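Local coordinates for glycoside hydrolase family protein (Novosphingobium sp. PP1Y, PDB 6Q2F), which probably hydrolyses terminal alpha-L-rhamnose from rhamnosylated compounds, as an alpha-L-rhamnosidase of a glycoside hydrolase family, at residues Gly1021-Ser1026 with Ala1125-Ser1130; Ile1103-Glu1108 with Lys1112-Ala1117; Ala651-Ala656 with Lys688-Ser693; Thr1097-Leu1102 with Pro1119-Asp1124. One frame throughout, in Å; residues are numbered along the deposited sequence.

Interaction 1: residues Gly1021-Ser1026 with Ala1125-Ser1130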
# COMPACT_ATOMS: atom_id res chain seq x y z
N GLY A 1021 24.62 -18.21 31.38
CA GLY A 1021 24.95 -16.84 31.03
C GLY A 1021 25.56 -16.71 29.65
O GLY A 1021 25.42 -15.65 29.01
N VAL A 1022 26.23 -17.76 29.17
CA VAL A 1022 26.72 -17.79 27.79
C VAL A 1022 25.61 -18.26 26.84
O VAL A 1022 25.38 -17.66 25.79
CB VAL A 1022 27.97 -18.68 27.68
CG1 VAL A 1022 28.37 -18.87 26.23
CG2 VAL A 1022 29.13 -18.08 28.46
N LYS A 1023 24.90 -19.32 27.24
CA LYS A 1023 23.84 -19.90 26.41
C LYS A 1023 22.84 -18.84 25.97
O LYS A 1023 22.44 -18.78 24.80
CB LYS A 1023 23.14 -21.00 27.21
CG LYS A 1023 21.91 -21.64 26.58
CD LYS A 1023 21.40 -22.79 27.46
CE LYS A 1023 20.15 -23.44 26.90
NZ LYS A 1023 20.37 -23.97 25.52
N TYR A 1024 22.41 -17.99 26.90
CA TYR A 1024 21.34 -17.04 26.66
C TYR A 1024 21.86 -15.65 26.36
O TYR A 1024 21.10 -14.69 26.41
CB TYR A 1024 20.39 -17.01 27.85
CG TYR A 1024 19.68 -18.33 28.09
CD1 TYR A 1024 18.81 -18.86 27.14
CD2 TYR A 1024 19.87 -19.05 29.27
CE1 TYR A 1024 18.15 -20.06 27.35
CE2 TYR A 1024 19.21 -20.26 29.49
CZ TYR A 1024 18.35 -20.75 28.53
OH TYR A 1024 17.69 -21.94 28.73
N PHE A 1025 23.14 -15.52 26.03
CA PHE A 1025 23.71 -14.20 25.83
C PHE A 1025 23.13 -13.52 24.58
O PHE A 1025 23.02 -14.13 23.52
CB PHE A 1025 25.23 -14.29 25.70
CG PHE A 1025 25.89 -12.99 25.31
CD1 PHE A 1025 26.05 -11.97 26.24
CD2 PHE A 1025 26.33 -12.78 24.01
CE1 PHE A 1025 26.66 -10.78 25.89
CE2 PHE A 1025 26.94 -11.59 23.65
CZ PHE A 1025 27.11 -10.59 24.59
N SER A 1026 22.74 -12.26 24.75
CA SER A 1026 22.37 -11.36 23.66
C SER A 1026 23.25 -10.13 23.77
O SER A 1026 23.30 -9.49 24.83
CB SER A 1026 20.89 -10.96 23.72
OG SER A 1026 20.04 -12.05 23.36
N ALA A 1125 10.97 -21.77 24.00
CA ALA A 1125 11.29 -21.29 22.66
C ALA A 1125 12.67 -21.76 22.24
O ALA A 1125 13.60 -21.75 23.05
CB ALA A 1125 11.20 -19.77 22.60
N PRO A 1126 12.83 -22.22 21.00
CA PRO A 1126 14.15 -22.65 20.53
C PRO A 1126 15.07 -21.44 20.39
O PRO A 1126 14.67 -20.38 19.90
CB PRO A 1126 13.84 -23.29 19.18
CG PRO A 1126 12.61 -22.58 18.72
CD PRO A 1126 11.80 -22.31 19.95
N LEU A 1127 16.31 -21.60 20.85
CA LEU A 1127 17.28 -20.52 20.73
C LEU A 1127 17.74 -20.33 19.29
O LEU A 1127 17.64 -21.23 18.45
CB LEU A 1127 18.50 -20.79 21.61
CG LEU A 1127 18.24 -20.90 23.11
CD1 LEU A 1127 19.57 -21.17 23.84
CD2 LEU A 1127 17.58 -19.64 23.61
N ARG A 1128 18.24 -19.12 18.99
CA ARG A 1128 18.86 -18.91 17.68
C ARG A 1128 20.35 -19.24 17.76
O ARG A 1128 20.98 -19.01 18.79
CB ARG A 1128 18.68 -17.46 17.22
CG ARG A 1128 17.25 -17.10 16.80
CD ARG A 1128 17.07 -15.62 16.55
NE ARG A 1128 18.04 -15.10 15.60
CZ ARG A 1128 17.75 -14.59 14.40
NH1 ARG A 1128 16.49 -14.51 13.98
NH2 ARG A 1128 18.74 -14.14 13.63
N PRO A 1129 20.95 -19.79 16.71
CA PRO A 1129 22.40 -20.01 16.74
C PRO A 1129 23.10 -18.69 17.05
O PRO A 1129 22.73 -17.64 16.54
CB PRO A 1129 22.72 -20.51 15.33
CG PRO A 1129 21.39 -20.98 14.77
CD PRO A 1129 20.38 -20.04 15.37
N SER A 1130 24.11 -18.76 17.93
CA SER A 1130 24.72 -17.56 18.48
C SER A 1130 26.25 -17.65 18.42
O SER A 1130 26.83 -18.71 18.63
CB SER A 1130 24.27 -17.37 19.94
OG SER A 1130 24.75 -16.13 20.43
O HOH W 1 23.15 -16.67 23.05

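Interaction 2: residues Ile1103-Glu1108 with Lys1112-Ala1117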
# COMPACT_ATOMS: atom_id res chain seq x y z
N ILE A 1103 14.49 -15.37 25.91
CA ILE A 1103 14.17 -16.73 26.32
C ILE A 1103 14.83 -17.06 27.66
O ILE A 1103 14.20 -17.61 28.56
CB ILE A 1103 14.58 -17.72 25.22
CG1 ILE A 1103 13.77 -17.42 23.96
CG2 ILE A 1103 14.40 -19.15 25.73
CD1 ILE A 1103 14.30 -18.10 22.73
N GLY A 1104 16.10 -16.69 27.81
CA GLY A 1104 16.80 -16.96 29.05
C GLY A 1104 16.12 -16.37 30.26
O GLY A 1104 16.20 -16.92 31.36
N ASP A 1105 15.40 -15.25 30.08
CA ASP A 1105 14.73 -14.60 31.20
C ASP A 1105 13.44 -15.29 31.59
O ASP A 1105 12.91 -15.00 32.67
CB ASP A 1105 14.46 -13.13 30.87
CG ASP A 1105 15.64 -12.24 31.18
OD1 ASP A 1105 16.72 -12.77 31.50
OD2 ASP A 1105 15.49 -11.01 31.09
N GLN A 1106 12.93 -16.19 30.76
CA GLN A 1106 11.76 -16.98 31.10
C GLN A 1106 12.10 -18.25 31.87
O GLN A 1106 11.19 -18.94 32.32
CB GLN A 1106 10.99 -17.37 29.83
CG GLN A 1106 10.38 -16.19 29.14
CD GLN A 1106 9.35 -15.51 30.00
OE1 GLN A 1106 9.47 -14.33 30.30
NE2 GLN A 1106 8.32 -16.25 30.40
N GLN A 1107 13.39 -18.56 32.02
CA GLN A 1107 13.77 -19.80 32.67
C GLN A 1107 13.54 -19.69 34.18
O GLN A 1107 13.72 -18.63 34.77
CB GLN A 1107 15.24 -20.13 32.39
CG GLN A 1107 15.61 -20.22 30.92
CD GLN A 1107 14.71 -21.17 30.14
OE1 GLN A 1107 14.12 -20.80 29.12
NE2 GLN A 1107 14.60 -22.40 30.62
N GLU A 1108 13.12 -20.80 34.78
CA GLU A 1108 12.94 -20.85 36.23
C GLU A 1108 14.23 -20.45 36.94
O GLU A 1108 15.30 -20.97 36.62
CB GLU A 1108 12.50 -22.24 36.66
CG GLU A 1108 11.00 -22.50 36.53
CD GLU A 1108 10.41 -23.07 37.81
OE1 GLU A 1108 9.86 -22.28 38.61
OE2 GLU A 1108 10.51 -24.30 38.03
N LYS A 1112 16.75 -11.56 35.78
CA LYS A 1112 16.21 -11.00 34.55
C LYS A 1112 17.04 -9.83 34.06
O LYS A 1112 17.20 -8.83 34.77
CB LYS A 1112 14.75 -10.58 34.76
CG LYS A 1112 13.86 -11.77 35.13
CD LYS A 1112 12.88 -12.04 34.00
CE LYS A 1112 11.90 -10.88 33.84
NZ LYS A 1112 11.15 -10.95 32.55
N ILE A 1113 17.56 -9.95 32.85
CA ILE A 1113 18.30 -8.88 32.20
C ILE A 1113 17.37 -7.94 31.45
O ILE A 1113 17.58 -6.73 31.43
CB ILE A 1113 19.37 -9.48 31.26
CG1 ILE A 1113 20.40 -10.32 32.03
CG2 ILE A 1113 20.07 -8.40 30.46
CD1 ILE A 1113 21.08 -9.59 33.15
N THR A 1114 16.32 -8.49 30.83
CA THR A 1114 15.53 -7.74 29.87
C THR A 1114 14.25 -7.19 30.49
O THR A 1114 13.77 -7.69 31.51
CB THR A 1114 15.15 -8.58 28.65
OG1 THR A 1114 14.21 -9.59 29.06
CG2 THR A 1114 16.39 -9.24 28.05
N TRP A 1115 13.73 -6.16 29.84
CA TRP A 1115 12.39 -5.64 30.07
C TRP A 1115 11.72 -5.41 28.72
O TRP A 1115 12.32 -4.82 27.81
CB TRP A 1115 12.42 -4.33 30.85
CG TRP A 1115 11.05 -3.80 31.20
CD1 TRP A 1115 10.41 -3.95 32.40
CD2 TRP A 1115 10.15 -3.08 30.35
NE1 TRP A 1115 9.18 -3.35 32.35
CE2 TRP A 1115 8.99 -2.80 31.10
CE3 TRP A 1115 10.22 -2.63 29.02
CZ2 TRP A 1115 7.91 -2.10 30.57
CZ3 TRP A 1115 9.14 -1.93 28.50
CH2 TRP A 1115 8.00 -1.67 29.28
N THR A 1116 10.49 -5.92 28.57
CA THR A 1116 9.62 -5.60 27.46
C THR A 1116 8.23 -5.34 28.03
O THR A 1116 7.91 -5.78 29.13
CB THR A 1116 9.52 -6.72 26.41
OG1 THR A 1116 8.92 -7.88 27.01
CG2 THR A 1116 10.91 -7.08 25.85
N ALA A 1117 7.39 -4.65 27.24
CA ALA A 1117 6.05 -4.31 27.70
C ALA A 1117 5.18 -5.55 27.90
O ALA A 1117 4.55 -5.70 28.95
CB ALA A 1117 5.39 -3.36 26.70

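Interaction 3: residues Ala651-Ala656 with Lys688-Ser693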
# COMPACT_ATOMS: atom_id res chain seq x y z
N ALA A 651 6.91 -11.13 15.99
CA ALA A 651 8.26 -11.68 15.86
C ALA A 651 9.21 -10.84 16.70
O ALA A 651 10.07 -10.12 16.17
CB ALA A 651 8.68 -11.74 14.39
N PRO A 652 9.08 -10.90 18.02
CA PRO A 652 9.80 -9.97 18.91
C PRO A 652 11.32 -10.05 18.75
O PRO A 652 11.93 -11.08 19.04
CB PRO A 652 9.37 -10.41 20.31
CG PRO A 652 8.19 -11.29 20.10
CD PRO A 652 8.34 -11.93 18.77
N TRP A 653 11.92 -8.93 18.34
CA TRP A 653 13.37 -8.79 18.22
C TRP A 653 14.02 -9.95 17.48
O TRP A 653 15.19 -10.27 17.67
CB TRP A 653 14.01 -8.59 19.60
CG TRP A 653 13.69 -7.21 20.15
CD1 TRP A 653 14.40 -6.07 19.94
CD2 TRP A 653 12.56 -6.84 20.96
NE1 TRP A 653 13.79 -5.01 20.57
CE2 TRP A 653 12.66 -5.45 21.20
CE3 TRP A 653 11.48 -7.54 21.51
CZ2 TRP A 653 11.71 -4.75 21.95
CZ3 TRP A 653 10.54 -6.84 22.25
CH2 TRP A 653 10.66 -5.46 22.46
N ALA A 654 13.27 -10.57 16.56
CA ALA A 654 13.75 -11.76 15.86
C ALA A 654 14.40 -11.45 14.51
O ALA A 654 14.27 -12.23 13.56
CB ALA A 654 12.60 -12.76 15.71
N PHE A 655 15.14 -10.35 14.41
CA PHE A 655 15.74 -10.00 13.13
C PHE A 655 17.13 -9.40 13.33
O PHE A 655 17.33 -8.50 14.15
CB PHE A 655 14.87 -8.97 12.35
CG PHE A 655 13.47 -9.41 12.11
CD1 PHE A 655 12.48 -9.13 13.05
CD2 PHE A 655 13.12 -10.09 10.95
CE1 PHE A 655 11.15 -9.52 12.82
CE2 PHE A 655 11.80 -10.48 10.70
CZ PHE A 655 10.81 -10.20 11.64
N ALA A 656 18.06 -9.92 12.56
CA ALA A 656 19.36 -9.33 12.33
C ALA A 656 19.42 -9.03 10.83
O ALA A 656 18.57 -9.52 10.08
CB ALA A 656 20.49 -10.27 12.75
N LYS A 688 15.75 0.12 30.62
CA LYS A 688 14.89 -0.98 30.20
C LYS A 688 15.33 -1.46 28.82
O LYS A 688 15.16 -0.76 27.81
CB LYS A 688 13.42 -0.54 30.22
CG LYS A 688 12.85 -0.62 31.66
CD LYS A 688 11.44 -0.13 31.77
CE LYS A 688 10.91 -0.32 33.21
NZ LYS A 688 11.64 0.52 34.19
N LYS A 689 15.91 -2.66 28.77
CA LYS A 689 16.37 -3.23 27.50
C LYS A 689 15.66 -4.55 27.24
O LYS A 689 15.50 -5.34 28.16
CB LYS A 689 17.89 -3.43 27.51
CG LYS A 689 18.71 -2.19 27.82
CD LYS A 689 20.10 -2.57 28.31
CE LYS A 689 20.76 -1.40 29.07
NZ LYS A 689 21.01 -0.25 28.14
N PRO A 690 15.23 -4.80 25.99
CA PRO A 690 15.33 -3.88 24.86
C PRO A 690 14.31 -2.75 24.93
O PRO A 690 14.42 -1.80 24.17
CB PRO A 690 15.05 -4.78 23.65
CG PRO A 690 14.18 -5.86 24.20
CD PRO A 690 14.71 -6.11 25.59
N GLY A 691 13.34 -2.84 25.85
CA GLY A 691 12.48 -1.69 26.11
C GLY A 691 11.19 -1.62 25.31
O GLY A 691 10.56 -2.64 25.03
N LEU A 692 10.76 -0.41 24.96
CA LEU A 692 9.47 -0.21 24.31
C LEU A 692 9.48 -0.71 22.86
O LEU A 692 10.52 -0.74 22.20
CB LEU A 692 9.09 1.25 24.30
CG LEU A 692 8.94 1.96 25.63
CD1 LEU A 692 8.62 3.42 25.32
CD2 LEU A 692 7.86 1.33 26.45
N SER A 693 8.30 -1.09 22.40
CA SER A 693 8.09 -1.56 21.04
C SER A 693 6.74 -0.99 20.61
O SER A 693 5.90 -0.70 21.46
CB SER A 693 8.07 -3.08 20.99
OG SER A 693 7.03 -3.61 21.80

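Interaction 4: residues Thr1097-Leu1102 with Pro1119-Asp1124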
# COMPACT_ATOMS: atom_id res chain seq x y z
N THR A 1097 20.88 -11.34 18.16
CA THR A 1097 19.62 -10.69 18.50
C THR A 1097 19.33 -10.83 19.99
O THR A 1097 19.99 -11.57 20.72
CB THR A 1097 18.45 -11.30 17.71
OG1 THR A 1097 18.27 -12.66 18.11
CG2 THR A 1097 18.68 -11.21 16.19
N TRP A 1098 18.30 -10.10 20.44
CA TRP A 1098 17.83 -10.20 21.82
C TRP A 1098 17.09 -11.49 22.12
O TRP A 1098 16.72 -11.70 23.29
CB TRP A 1098 16.88 -9.05 22.16
CG TRP A 1098 17.57 -7.82 22.60
CD1 TRP A 1098 17.66 -6.63 21.92
CD2 TRP A 1098 18.29 -7.64 23.82
NE1 TRP A 1098 18.39 -5.72 22.66
CE2 TRP A 1098 18.78 -6.32 23.84
CE3 TRP A 1098 18.56 -8.47 24.93
CZ2 TRP A 1098 19.54 -5.80 24.90
CZ3 TRP A 1098 19.30 -7.96 25.99
CH2 TRP A 1098 19.78 -6.64 25.97
N VAL A 1099 16.86 -12.35 21.13
CA VAL A 1099 15.94 -13.47 21.30
C VAL A 1099 16.37 -14.37 22.45
O VAL A 1099 15.56 -14.77 23.30
CB VAL A 1099 15.81 -14.26 19.98
CG1 VAL A 1099 15.08 -15.58 20.19
CG2 VAL A 1099 15.12 -13.42 18.93
N ASN A 1100 17.66 -14.70 22.50
CA ASN A 1100 18.13 -15.73 23.42
C ASN A 1100 18.09 -15.23 24.86
O ASN A 1100 17.72 -15.98 25.77
CB ASN A 1100 19.55 -16.18 23.04
CG ASN A 1100 19.58 -17.05 21.78
OD1 ASN A 1100 18.54 -17.35 21.19
ND2 ASN A 1100 20.78 -17.46 21.37
N ARG A 1101 18.48 -13.98 25.10
CA ARG A 1101 18.40 -13.41 26.45
C ARG A 1101 16.95 -13.23 26.89
O ARG A 1101 16.67 -13.27 28.09
CB ARG A 1101 19.13 -12.07 26.51
CG ARG A 1101 19.31 -11.54 27.92
CD ARG A 1101 20.12 -12.55 28.77
NE ARG A 1101 19.27 -13.34 29.67
CZ ARG A 1101 19.74 -14.18 30.59
NH1 ARG A 1101 21.04 -14.34 30.75
NH2 ARG A 1101 18.89 -14.85 31.37
N LEU A 1102 16.05 -13.00 25.94
CA LEU A 1102 14.63 -12.97 26.26
C LEU A 1102 14.15 -14.34 26.69
O LEU A 1102 13.47 -14.49 27.71
CB LEU A 1102 13.82 -12.47 25.05
CG LEU A 1102 13.89 -10.99 24.68
CD1 LEU A 1102 13.30 -10.77 23.30
CD2 LEU A 1102 13.13 -10.16 25.72
N PRO A 1119 4.90 -10.04 27.20
CA PRO A 1119 5.81 -11.18 27.08
C PRO A 1119 6.09 -11.51 25.62
O PRO A 1119 5.27 -11.28 24.74
CB PRO A 1119 5.08 -12.32 27.80
CG PRO A 1119 3.64 -11.91 27.80
CD PRO A 1119 3.63 -10.42 27.86
N THR A 1120 7.30 -12.02 25.38
CA THR A 1120 7.77 -12.26 24.02
C THR A 1120 7.92 -13.74 23.70
O THR A 1120 7.39 -14.22 22.70
CB THR A 1120 9.10 -11.53 23.78
OG1 THR A 1120 10.10 -12.07 24.66
CG2 THR A 1120 8.96 -10.03 24.05
N TYR A 1121 8.64 -14.49 24.54
CA TYR A 1121 8.88 -15.89 24.27
C TYR A 1121 8.55 -16.74 25.48
O TYR A 1121 8.67 -16.29 26.62
CB TYR A 1121 10.34 -16.14 23.85
CG TYR A 1121 10.68 -15.47 22.55
CD1 TYR A 1121 10.45 -16.12 21.35
CD2 TYR A 1121 11.19 -14.18 22.52
CE1 TYR A 1121 10.74 -15.50 20.15
CE2 TYR A 1121 11.48 -13.56 21.33
CZ TYR A 1121 11.25 -14.23 20.14
OH TYR A 1121 11.53 -13.61 18.94
N ARG A 1122 8.12 -17.96 25.21
CA ARG A 1122 7.99 -18.98 26.24
C ARG A 1122 9.35 -19.57 26.54
O ARG A 1122 10.26 -19.55 25.72
CB ARG A 1122 7.03 -20.08 25.78
CG ARG A 1122 5.72 -19.58 25.21
CD ARG A 1122 5.24 -20.49 24.08
NE ARG A 1122 5.39 -21.90 24.44
CZ ARG A 1122 4.56 -22.57 25.23
NH1 ARG A 1122 3.49 -21.95 25.75
NH2 ARG A 1122 4.77 -23.85 25.51
N ALA A 1123 9.49 -20.12 27.75
CA ALA A 1123 10.73 -20.80 28.10
C ALA A 1123 11.02 -21.96 27.17
O ALA A 1123 12.18 -22.38 27.06
CB ALA A 1123 10.68 -21.27 29.56
N ASP A 1124 9.98 -22.49 26.50
CA ASP A 1124 10.15 -23.52 25.48
C ASP A 1124 11.05 -23.06 24.34
O ASP A 1124 11.76 -23.88 23.74
CB ASP A 1124 8.81 -23.90 24.85
CG ASP A 1124 7.79 -24.32 25.84
OD1 ASP A 1124 7.66 -23.65 26.89
OD2 ASP A 1124 7.10 -25.31 25.55

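Interaction 1: residues Gly1021-Ser1026 with Ala1125-Ser1130
Leu1127 sets its two methyl branches against Lys1023 and Tyr1024. The contact lies in the galactose-binding domain-like part of the chain, whose antiparallel sheets form a beta-sandwich. It joins the short helix 1020-1023 to the loop that leads into strand 1131-1140. The Leu1127 side chain sets out toward the helix end and crosses both partner side chains at about a right angle. CD1 takes the lysine side: it lies 3.6 Å from Lys1023 CG and 3.4 Å from Lys1023 NZ. The lysine chain is extended until its last torsion, where it bends (chi4 58°). Its ammonium group is bonded to the backbone O of Asp1015, outside both segments. CD2 is turned to the tyrosine, which CD1 also touches. CD2 meets the ring at the edge, near the ring plane, 3.8 Å from Tyr1024 CE1. One face of the same ring is covered by Lys1023 CG, which sits over its centre. The tyrosine is therefore in touch with lysine on a face and with leucine at a rim. Asn1100 and Ile1103 of helix 1099-1105 also touch Leu1127.

Farther along, the link is polar and runs through a water. Tyr1024 is the first residue to leave helical geometry, and the backbone there offers two carbonyls to this water. No direct hydrogen bond joins the two segments. Ser1130 OG donates to the water at 3.1 Å. The water in turn donates to Lys1023 O at 2.8 Å and to Phe1025 O at 2.6 Å.

Interaction 2: residues Ile1103-Glu1108 with Lys1112-Ala1117
Asp1105, on helix 1099-1105, and Lys1112 bring their CA atoms within 5.1 Å, so the chain doubles back after the helix before it enters the short, weakly bonded strand 1115-1116. The carboxylate of Asp1105 carries most of the contact. The side chain leaves the helix toward the returning chain, and its carboxylate meets two successive backbone amides. Thr1114 N gives the stronger bond, 2.7 Å to Asp1105 OD2. That bond is nearly straight at the hydrogen (169°) and comes in almost along the C-O bond of the acceptor. Thr1114 OG1 donates to the same oxygen, 2.8 Å from Asp1105 OD2. It arrives on the anti side, 34° out of the carboxylate plane. The hydroxyl gets there because OG1 stands between the backbone N and the carbonyl carbon (chi1 69°). Ile1113 N adds a weak bond to the other oxygen, Asp1105 OD1, at 3.2 Å.

Both carboxylate oxygens are thus engaged, which holds the group against rotation. Asp1105 OD1 also forms a salt bridge with Arg1101, one helical turn earlier. This positive charge and the gathered N-H groups would be expected to stabilise the ionised acid. Lys1112 contributes its aliphatic part. Its CD lies 3.2 Å from Asp1105 O and 3.7 Å from Asp1105 CB. Its ammonium nitrogen stays 4.6 Å from Asp1105 OD2, too far for a salt bridge.

An aspartate near a helix end that grips main-chain N-H groups and a threonine hydroxyl is a common way of pinning a returning loop, here just ahead of the strand that pairs with 690-691.

Interaction 3: residues Ala651-Ala656 with Lys688-Ser693
Trp653 and Pro690 lie on two pieces of chain with little regular structure, whose nearest CA atoms are 8.5 Å apart. The first piece makes a type II beta turn from Ala651 to Ala654, closed by the bond from Ala654 N to Ala651 O. Trp653 holds the third place of the turn, with positive phi. The second piece has a cis peptide before Pro690 and then Gly691 with phi of 92°, at the weakly bonded strand 690-691.

The indole of Trp653 reaches across the gap. With CG anti to the carbonyl carbon (chi1 -72°), it is carried across to Pro690, which lies over one face. Pro690 CG sits 3.6 Å from the centroid of the six-membered ring of Trp653 and 20° off the ring normal, a CH-pi contact. Pro690 CB is shifted toward the pyrrole part, 3.3 Å from Trp653 NE1. Farther along, Ser693 CB approaches Trp653 CH2 obliquely at 3.8 Å. Leu692 O lies at the rim of the ring system, near its plane.

Tyr700 stacks with Trp653, and Trp1098 meets it edge to face. The turn follows strand 642-649 of the (beta/alpha)8 barrel, which carries the sodium ligand Glu644.

No hydrogen bond crosses between the two segments. Cohesion between them probably comes from dispersion and from slightly positive proline C-H groups set against the electron-rich indole, in a buried setting.

Interaction 4: residues Thr1097-Leu1102 with Pro1119-Asp1124
Tyr1121 lays its ring against Val1099 and Leu1102 of helix 1099-1105, in the galactose-binding domain-like region. The loop that carries the tyrosine follows strand 1115-1116 and runs on toward strand 1131-1140 of the beta-sandwich. Val1099 crosses the ring at about a right angle. Its CG1 lies over one face, displaced toward the rim, 4.1 Å from Tyr1121 CZ. The other branch goes past the end of the ring, with Val1099 CG2 3.6 Å from Tyr1121 OH. Leu1102 comes from a different side: its CD1 is at the ring edge, near the plane, 3.9 Å from Tyr1121 CE2. Valine and leucine are three places apart in the helix, so they present neighbouring positions to one aromatic ring.

Leu1102 also meets Thr1120. Thr1120 OG1 is 3.7 Å from both Leu1102 CD1 and Leu1102 CD2, and the two side chains cross at about a right angle. With chi1 at 63° OG1 stands between the backbone N and the carbonyl carbon, where it meets both leucine methyls. The contact between the two segments has no hydrogen bond.

The next shell ties down several of these groups. Tyr1121 OH is hydrogen-bonded to Pro652 O, in the loop after strand 642-649 of the alpha-L-rhamnosidase family region. At the start of the helix, Thr1097 OG1 accepts a weak capping bond from Val1099 N at 3.3 Å. Asn1100 OD1 accepts a hydrogen bond from Arg1128 N. Separately, within the loop itself, Arg1122 NH2 forms a salt bridge with Asp1124 OD2 at 2.7 Å.

Helix 1099-1105 connects interactions 2 and 4, whose centres are about 7 Å apart. Interaction 1 adjoins the same helix, its centre about 9 Å from that of interaction 4. There Ser1026 OG lies 2.7 Å from Thr1097 O, a probable hydrogen bond. Interaction 3 belongs to the rhamnosidase family region, the other three to the galactose-binding domain-like one. The two regions meet in part through a two-stranded parallel pairing, with Trp1115 N 2.6 Å from Lys689 O. A probable hydrogen bond of 2.6 Å from Tyr1121 OH to Pro652 O ties interactions 3 and 4, centres about 10 Å apart. None of the four contacts includes a sodium ligand. Interaction 3 comes nearest along the chain, through Glu644.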